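Local coordinates for succinylglutamate desuccinylase/aspartoacylase (Shewanella frigidimarina, PDB 3LWU), which binds zinc and probably acts as a hydrolase on ester bonds, as a member of the succinylglutamate desuccinylase/aspartoacylase family, at residues Trp120-Asn128 against Phe226-Pro237. Numbering follows the deposited sequence.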
loop_
_atom_site.group_PDB
_atom_site.type_symbol
_atom_site.label_atom_id
_atom_site.label_comp_id
_atom_site.label_asym_id
_atom_site.label_seq_id
_atom_site.Cartn_x
_atom_site.Cartn_y
_atom_site.Cartn_z
ATOM N N TRP A 120 6.011 -14.826 -0.510
ATOM C CA TRP A 120 5.755 -15.841 0.474
ATOM C C TRP A 120 6.136 -17.212 -0.075
ATOM O O TRP A 120 6.574 -18.070 0.668
ATOM C CB TRP A 120 4.286 -15.888 0.840
ATOM C CG TRP A 120 3.685 -14.640 1.451
ATOM C CD1 TRP A 120 2.620 -13.926 0.959
ATOM C CD2 TRP A 120 4.071 -13.992 2.667
ATOM N NE1 TRP A 120 2.316 -12.880 1.806
ATOM C CE2 TRP A 120 3.188 -12.905 2.864
ATOM C CE3 TRP A 120 5.069 -14.226 3.619
ATOM C CZ2 TRP A 120 3.287 -12.057 3.946
ATOM C CZ3 TRP A 120 5.161 -13.358 4.714
ATOM C CH2 TRP A 120 4.259 -12.312 4.874
ATOM N N ASN A 121 5.958 -17.415 -1.384
ATOM C CA ASN A 121 6.300 -18.686 -2.007
ATOM C C ASN A 121 7.766 -18.861 -2.364
ATOM O O ASN A 121 8.099 -19.801 -3.116
ATOM C CB ASN A 121 5.434 -18.950 -3.228
ATOM C CG ASN A 121 5.331 -20.434 -3.562
ATOM O OD1 ASN A 121 5.356 -21.311 -2.680
ATOM N ND2 ASN A 121 5.256 -20.725 -4.843
ATOM N N ARG A 122 8.638 -17.992 -1.853
ATOM C CA ARG A 122 10.089 -18.101 -2.064
ATOM C C ARG A 122 10.788 -18.265 -0.712
ATOM O O ARG A 122 11.971 -18.086 -0.610
ATOM C CB ARG A 122 10.662 -16.837 -2.739
ATOM C CG ARG A 122 10.154 -16.496 -4.164
ATOM C CD ARG A 122 10.956 -17.104 -5.344
ATOM N NE ARG A 122 10.291 -18.338 -5.784
ATOM C CZ ARG A 122 9.274 -18.412 -6.657
ATOM N NH1 ARG A 122 8.796 -17.333 -7.274
ATOM N NH2 ARG A 122 8.742 -19.595 -6.930
ATOM N N GLU A 123 10.044 -18.624 0.316
ATOM C CA GLU A 123 10.505 -18.619 1.677
ATOM C C GLU A 123 10.741 -20.026 2.233
ATOM O O GLU A 123 11.053 -20.165 3.398
ATOM C CB GLU A 123 9.444 -17.916 2.555
ATOM C CG GLU A 123 9.342 -16.377 2.387
ATOM C CD GLU A 123 10.518 -15.623 3.036
ATOM O OE1 GLU A 123 11.658 -15.780 2.594
ATOM O OE2 GLU A 123 10.336 -14.847 3.983
ATOM N N TYR A 124 10.571 -21.071 1.421
ATOM C CA TYR A 124 10.693 -22.440 1.927
ATOM C C TYR A 124 12.164 -22.799 2.165
ATOM O O TYR A 124 13.089 -22.102 1.704
ATOM C CB TYR A 124 9.979 -23.453 1.021
ATOM C CG TYR A 124 8.473 -23.316 1.103
ATOM C CD1 TYR A 124 7.757 -23.917 2.115
ATOM C CD2 TYR A 124 7.779 -22.525 0.198
ATOM C CE1 TYR A 124 6.385 -23.770 2.206
ATOM C CE2 TYR A 124 6.391 -22.348 0.296
ATOM C CZ TYR A 124 5.714 -22.975 1.295
ATOM O OH TYR A 124 4.376 -22.830 1.361
ATOM N N PHE A 125 12.370 -23.850 2.935
ATOM C CA PHE A 125 13.711 -24.209 3.407
ATOM C C PHE A 125 14.364 -25.302 2.548
ATOM O O PHE A 125 13.785 -26.373 2.362
ATOM C CB PHE A 125 13.634 -24.702 4.853
ATOM C CG PHE A 125 14.959 -25.167 5.413
ATOM C CD1 PHE A 125 16.043 -24.307 5.454
ATOM C CD2 PHE A 125 15.103 -26.448 5.940
ATOM C CE1 PHE A 125 17.252 -24.716 5.996
ATOM C CE2 PHE A 125 16.305 -26.853 6.473
ATOM C CZ PHE A 125 17.382 -25.979 6.494
ATOM N N ASP A 126 15.574 -25.010 2.071
ATOM C CA ASP A 126 16.446 -25.945 1.344
ATOM C C ASP A 126 17.367 -26.612 2.349
ATOM O O ASP A 126 18.174 -25.954 2.988
ATOM C CB ASP A 126 17.286 -25.133 0.350
ATOM C CG ASP A 126 18.319 -25.974 -0.430
ATOM O OD1 ASP A 126 18.446 -27.212 -0.249
ATOM O OD2 ASP A 126 19.014 -25.351 -1.263
ATOM N N HIS A 127 17.247 -27.927 2.498
ATOM C CA HIS A 127 18.002 -28.640 3.537
ATOM C C HIS A 127 19.512 -28.758 3.281
ATOM O O HIS A 127 20.262 -28.974 4.234
ATOM C CB HIS A 127 17.412 -30.034 3.764
ATOM C CG HIS A 127 16.011 -30.021 4.297
ATOM N ND1 HIS A 127 15.718 -30.200 5.633
ATOM C CD2 HIS A 127 14.821 -29.860 3.672
ATOM C CE1 HIS A 127 14.407 -30.161 5.805
ATOM N NE2 HIS A 127 13.840 -29.948 4.634
ATOM N N ASN A 128 19.954 -28.624 2.026
ATOM C CA ASN A 128 21.389 -28.807 1.672
ATOM C C ASN A 128 21.969 -30.081 2.303
ATOM O O ASN A 128 22.979 -30.040 2.992
ATOM C CB ASN A 128 22.238 -27.580 2.083
ATOM N N PHE A 226 16.108 -26.072 -6.836
ATOM C CA PHE A 226 15.495 -25.394 -5.694
ATOM C C PHE A 226 15.476 -23.859 -5.876
ATOM O O PHE A 226 16.547 -23.220 -5.932
ATOM C CB PHE A 226 16.206 -25.752 -4.376
ATOM C CG PHE A 226 15.522 -25.174 -3.171
ATOM C CD1 PHE A 226 14.464 -25.843 -2.566
ATOM C CD2 PHE A 226 15.879 -23.908 -2.684
ATOM C CE1 PHE A 226 13.801 -25.276 -1.471
ATOM C CE2 PHE A 226 15.215 -23.348 -1.595
ATOM C CZ PHE A 226 14.182 -24.040 -0.992
ATOM N N GLY A 227 14.274 -23.276 -5.938
ATOM C CA GLY A 227 14.119 -21.812 -6.098
ATOM C C GLY A 227 13.255 -21.212 -5.003
ATOM O O GLY A 227 12.701 -20.134 -5.160
ATOM N N GLY A 228 13.123 -21.932 -3.890
ATOM C CA GLY A 228 12.415 -21.429 -2.720
ATOM C C GLY A 228 10.926 -21.776 -2.584
ATOM O O GLY A 228 10.323 -21.315 -1.603
ATOM N N ALA A 229 10.355 -22.548 -3.547
ATOM C CA ALA A 229 8.894 -22.881 -3.589
ATOM C C ALA A 229 8.566 -24.200 -2.885
ATOM O O ALA A 229 9.415 -25.079 -2.794
ATOM C CB ALA A 229 8.373 -22.923 -5.022
HETATM N N MSE A 230 7.317 -24.331 -2.429
HETATM C CA MSE A 230 6.837 -25.516 -1.674
HETATM C C MSE A 230 7.044 -26.809 -2.434
HETATM O O MSE A 230 7.523 -27.797 -1.847
HETATM C CB MSE A 230 5.343 -25.400 -1.280
HETATM C CG MSE A 230 4.694 -26.742 -0.804
HETATM SE SE MSE A 230 5.521 -27.329 0.886
HETATM C CE MSE A 230 4.172 -26.535 2.111
ATOM N N ASP A 231 6.713 -26.817 -3.727
ATOM C CA ASP A 231 6.873 -28.053 -4.487
ATOM C C ASP A 231 8.338 -28.497 -4.490
ATOM O O ASP A 231 8.629 -29.604 -4.107
ATOM C CB ASP A 231 6.214 -27.999 -5.890
ATOM C CG ASP A 231 6.717 -26.848 -6.790
ATOM O OD1 ASP A 231 7.385 -25.865 -6.347
ATOM O OD2 ASP A 231 6.395 -26.947 -7.989
ATOM N N GLU A 232 9.257 -27.592 -4.821
ATOM C CA GLU A 232 10.715 -27.868 -4.833
ATOM C C GLU A 232 11.287 -28.228 -3.465
ATOM O O GLU A 232 12.118 -29.135 -3.354
ATOM C CB GLU A 232 11.470 -26.641 -5.342
ATOM C CG GLU A 232 11.028 -26.195 -6.741
ATOM C CD GLU A 232 11.109 -24.673 -7.014
ATOM O OE1 GLU A 232 11.405 -23.855 -6.104
ATOM O OE2 GLU A 232 10.854 -24.323 -8.184
ATOM N N ALA A 233 10.848 -27.529 -2.423
ATOM C CA ALA A 233 11.284 -27.840 -1.050
ATOM C C ALA A 233 10.929 -29.289 -0.646
ATOM O O ALA A 233 11.643 -29.941 0.105
ATOM C CB ALA A 233 10.679 -26.855 -0.074
ATOM N N THR A 234 9.812 -29.751 -1.175
ATOM C CA THR A 234 9.239 -31.052 -0.913
ATOM C C THR A 234 9.909 -32.163 -1.726
ATOM O O THR A 234 10.260 -33.183 -1.149
ATOM C CB THR A 234 7.730 -31.001 -1.226
ATOM O OG1 THR A 234 7.084 -30.311 -0.164
ATOM C CG2 THR A 234 7.151 -32.314 -1.309
ATOM N N PHE A 235 10.080 -31.960 -3.041
ATOM C CA PHE A 235 10.614 -33.019 -3.927
ATOM C C PHE A 235 12.118 -33.050 -4.108
ATOM O O PHE A 235 12.670 -34.113 -4.337
ATOM C CB PHE A 235 9.916 -33.070 -5.314
ATOM C CG PHE A 235 10.152 -31.845 -6.256
ATOM C CD1 PHE A 235 11.357 -31.688 -6.978
ATOM C CD2 PHE A 235 9.104 -30.949 -6.538
ATOM C CE1 PHE A 235 11.536 -30.618 -7.890
ATOM C CE2 PHE A 235 9.265 -29.851 -7.455
ATOM C CZ PHE A 235 10.484 -29.692 -8.124
ATOM N N CYS A 236 12.789 -31.898 -4.025
ATOM C CA CYS A 236 14.224 -31.863 -4.324
ATOM C C CYS A 236 15.042 -32.824 -3.489
ATOM O O CYS A 236 15.839 -33.577 -4.042
ATOM C CB CYS A 236 14.802 -30.457 -4.205
ATOM S SG CYS A 236 14.442 -29.420 -5.673
ATOM N N PRO A 237 14.862 -32.814 -2.158
ATOM C CA PRO A 237 15.692 -33.732 -1.368
ATOM C C PRO A 237 15.477 -35.164 -1.763
ATOM O O PRO A 237 16.456 -35.951 -1.783
ATOM C CB PRO A 237 15.206 -33.505 0.066
ATOM C CG PRO A 237 14.501 -32.186 0.034
ATOM C CD PRO A 237 13.885 -32.118 -1.318
HETATM O O HOH W 1 13.851 -28.747 0.914
#
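With CG anti to its carbonyl carbon (chi1 -71°), Y124 swings its ring over the start of helix 230-247, where M230, its CG anti to the backbone N and its chain bent beyond, lays CB across one face, 3.8 Å from the ring centroid. The selenium of this selenomethionine approaches obliquely in a Met-aromatic contact, and M230 CE lies 3.5 Å from Y124 CE1. A233, small enough to let the loop close in, sets its CB 3.6 Å from Y124 CB. Replacing Y124 by alanine removes the ring, which would probably leave a gap beside M230 and Q59 without its mate on the phenol oxygen. Y124 N bonds G228 O (3.0 Å); a CB at G228 would strike R122 O and, at phi 93°, the preceding carbonyl O, so glycine is required. D126 CB sits over one face of the F226 ring, 3.5 Å from its centroid. E232 OE1 satisfies the N-H groups of G227 and the N-cap A229. A229 CA makes a CA-H...O contact with N121 O (3.2 Å), and N121 touches the zinc ligands H63 and H192. Thus an apolar interior around Y124 and M230 is joined chiefly by backbone polarity: G228 O, a weak R122 NE bond to G227 O, and a water bridging F125 O and A233 O.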